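PDB 3HTL: putative surface-anchored fimbrial subunit, which binds calcium and probably serves as the repeating shaft subunit of the SpaA pilus on the surface of Corynebacterium diphtheriae. Local coordinates for residues A[233-238]-A[277-282]. Residues are numbered along the deposited sequence; the frame is centred on the assembly and turned at random.
Sequences SVQLAG and PSNPTA
A stack of two side-chain amides, Gln235 on Asn279, and one hydrogen bond join the end of strand 229-236 to the loop that follows strand 268-276. The contact is small, with 190 Å² buried in all, and lies at the surface. The amide planes of Gln235 and Asn279 are 23° apart, and the two side chains run past each other in opposite directions. Gln235 OE1 lies 3.6 Å from Asn279 CB, while Gln235 CD comes within 3.8 Å of Asn279 OD1. The Gln235 amide nitrogen lies over the link between Asn279 and Pro280, with Gln235 NE2 3.3 Å from Pro280 CD. In Gln235, CG stands anti to the carbonyl carbon and the chain is extended beyond it (chi2 -154°), which carries the amide to the loop.

The contact lies in the Cna-B-like part of this pilin. Strands 229-236 and 268-276 are not direct neighbours there: strand 188-192 pairs antiparallel with each of them. The Asn279 side chain ties Leu236, at the end of one outer strand, to Phe187, just before the middle strand. Its ND2 donates to Leu236 O at 2.8 Å, with an N-H...O angle of 166°. The acceptor lies close to the Asn279 amide plane, but the donor stands above the carbonyl plane of Leu236. Asn279 OD1 accepts from the backbone N of Phe187, so bonds at both ends of the amide fix its rotation. Pro280 also packs on Thr188 and on Leu294.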
ATOM      1  N   SER A 233       6.321   8.855   2.541  1.00 19.40           N
ATOM      2  CA  SER A 233       6.923   8.029   3.582  1.00 19.90           C
ATOM      3  C   SER A 233       6.750   8.654   4.974  1.00 20.29           C
ATOM      4  O   SER A 233       7.031   9.849   5.168  1.00 20.16           O
ATOM      5  CB  SER A 233       8.407   7.914   3.301  1.00 21.25           C
ATOM      6  OG  SER A 233       9.029   7.000   4.187  1.00 23.48           O
ATOM      7  N   VAL A 234       6.290   7.846   5.926  1.00 19.83           N
ATOM      8  CA  VAL A 234       6.221   8.255   7.351  1.00 20.21           C
ATOM      9  C   VAL A 234       7.055   7.266   8.162  1.00 20.83           C
ATOM     10  O   VAL A 234       6.816   6.071   8.094  1.00 18.46           O
ATOM     11  CB  VAL A 234       4.790   8.279   7.847  1.00 19.90           C
ATOM     12  CG1 VAL A 234       4.748   8.499   9.358  1.00 21.84           C
ATOM     13  CG2 VAL A 234       3.967   9.327   7.082  1.00 21.69           C
ATOM     14  N   GLN A 235       8.072   7.754   8.895  1.00 20.51           N
ATOM     15  CA  GLN A 235       8.983   6.890   9.621  1.00 21.67           C
ATOM     16  C   GLN A 235       9.012   7.298  11.084  1.00 22.61           C
ATOM     17  O   GLN A 235       9.079   8.499  11.398  1.00 22.40           O
ATOM     18  CB  GLN A 235      10.434   6.997   9.147  1.00 23.29           C
ATOM     19  CG  GLN A 235      10.743   6.511   7.796  1.00 26.58           C
ATOM     20  CD  GLN A 235      12.183   6.079   7.672  1.00 30.26           C
ATOM     21  OE1 GLN A 235      13.083   6.559   8.399  1.00 31.60           O
ATOM     22  NE2 GLN A 235      12.415   5.148   6.772  1.00 30.71           N
ATOM     23  N   LEU A 236       8.952   6.305  11.958  1.00 23.35           N
ATOM     24  CA  LEU A 236       9.028   6.552  13.392  1.00 25.14           C
ATOM     25  C   LEU A 236      10.463   6.401  13.873  1.00 26.05           C
ATOM     26  O   LEU A 236      11.098   5.405  13.606  1.00 26.81           O
ATOM     27  CB  LEU A 236       8.122   5.588  14.152  1.00 24.75           C
ATOM     28  CG  LEU A 236       6.662   5.970  14.309  1.00 26.26           C
ATOM     29  CD1 LEU A 236       6.109   6.504  13.065  1.00 30.25           C
ATOM     30  CD2 LEU A 236       5.820   4.776  14.818  1.00 26.89           C
ATOM     31  N   ALA A 237      10.941   7.381  14.630  1.00 28.62           N
ATOM     32  CA  ALA A 237      12.272   7.287  15.250  1.00 29.63           C
ATOM     33  C   ALA A 237      12.228   7.846  16.688  1.00 30.31           C
ATOM     34  O   ALA A 237      11.147   8.072  17.232  1.00 30.03           O
ATOM     35  CB  ALA A 237      13.287   8.025  14.402  1.00 30.51           C
ATOM     36  N   GLY A 238      13.395   8.065  17.299  1.00 32.20           N
ATOM     37  CA  GLY A 238      13.454   8.734  18.616  1.00 32.70           C
ATOM     38  C   GLY A 238      12.732   7.957  19.708  1.00 33.30           C
ATOM     39  O   GLY A 238      12.707   6.717  19.682  1.00 33.85           O
ATOM     40  N   PRO A 277       8.988  -2.918   9.036  1.00 21.84           N
ATOM     41  CA  PRO A 277       9.446  -2.722  10.416  1.00 22.82           C
ATOM     42  C   PRO A 277      10.938  -2.358  10.454  1.00 23.48           C
ATOM     43  O   PRO A 277      11.736  -3.041  11.091  1.00 23.29           O
ATOM     44  CB  PRO A 277       9.181  -4.094  11.062  1.00 23.60           C
ATOM     45  CG  PRO A 277       9.386  -5.062   9.960  1.00 23.11           C
ATOM     46  CD  PRO A 277       8.974  -4.345   8.659  1.00 22.43           C
ATOM     47  N   SER A 278      11.291  -1.305   9.742  1.00 23.07           N
ATOM     48  CA  SER A 278      12.690  -0.917   9.536  1.00 24.02           C
ATOM     49  C   SER A 278      12.683   0.493   8.982  1.00 24.33           C
ATOM     50  O   SER A 278      11.679   0.931   8.436  1.00 23.81           O
ATOM     51  CB  SER A 278      13.394  -1.842   8.559  1.00 23.91           C
ATOM     52  OG  SER A 278      14.793  -1.517   8.502  1.00 28.31           O
ATOM     53  N   ASN A 279      13.800   1.202   9.123  1.00 24.98           N
ATOM     54  CA  ASN A 279      13.885   2.593   8.716  1.00 26.08           C
ATOM     55  C   ASN A 279      15.032   2.686   7.715  1.00 27.33           C
ATOM     56  O   ASN A 279      16.166   2.974   8.108  1.00 26.64           O
ATOM     57  CB  ASN A 279      14.143   3.520   9.924  1.00 25.63           C
ATOM     58  CG  ASN A 279      12.895   3.780  10.767  1.00 26.63           C
ATOM     59  OD1 ASN A 279      11.771   3.424  10.390  1.00 23.87           O
ATOM     60  ND2 ASN A 279      13.090   4.421  11.927  1.00 27.01           N
ATOM     61  N   PRO A 280      14.749   2.411   6.426  1.00 28.48           N
ATOM     62  CA  PRO A 280      15.830   2.394   5.439  1.00 29.54           C
ATOM     63  C   PRO A 280      16.524   3.734   5.321  1.00 30.05           C
ATOM     64  O   PRO A 280      15.880   4.772   5.384  1.00 29.81           O
ATOM     65  CB  PRO A 280      15.115   2.075   4.124  1.00 29.69           C
ATOM     66  CG  PRO A 280      13.786   1.492   4.532  1.00 28.95           C
ATOM     67  CD  PRO A 280      13.436   2.169   5.804  1.00 28.90           C
ATOM     68  N   THR A 281      17.832   3.673   5.136  1.00 31.24           N
ATOM     69  CA  THR A 281      18.667   4.851   4.891  1.00 31.42           C
ATOM     70  C   THR A 281      18.505   5.382   3.453  1.00 31.29           C
ATOM     71  O   THR A 281      18.638   6.586   3.225  1.00 31.22           O
ATOM     72  CB  THR A 281      20.159   4.510   5.160  1.00 31.67           C
ATOM     73  OG1 THR A 281      20.560   3.375   4.376  1.00 31.22           O
ATOM     74  CG2 THR A 281      20.392   4.197   6.637  1.00 33.42           C
ATOM     75  N   ALA A 282      18.249   4.479   2.496  1.00 30.65           N
ATOM     76  CA  ALA A 282      17.967   4.828   1.098  1.00 30.52           C
ATOM     77  C   ALA A 282      16.459   5.066   0.925  1.00 30.20           C
ATOM     78  O   ALA A 282      15.662   4.501   1.665  1.00 30.12           O
ATOM     79  CB  ALA A 282      18.439   3.690   0.162  1.00 30.36           C
TER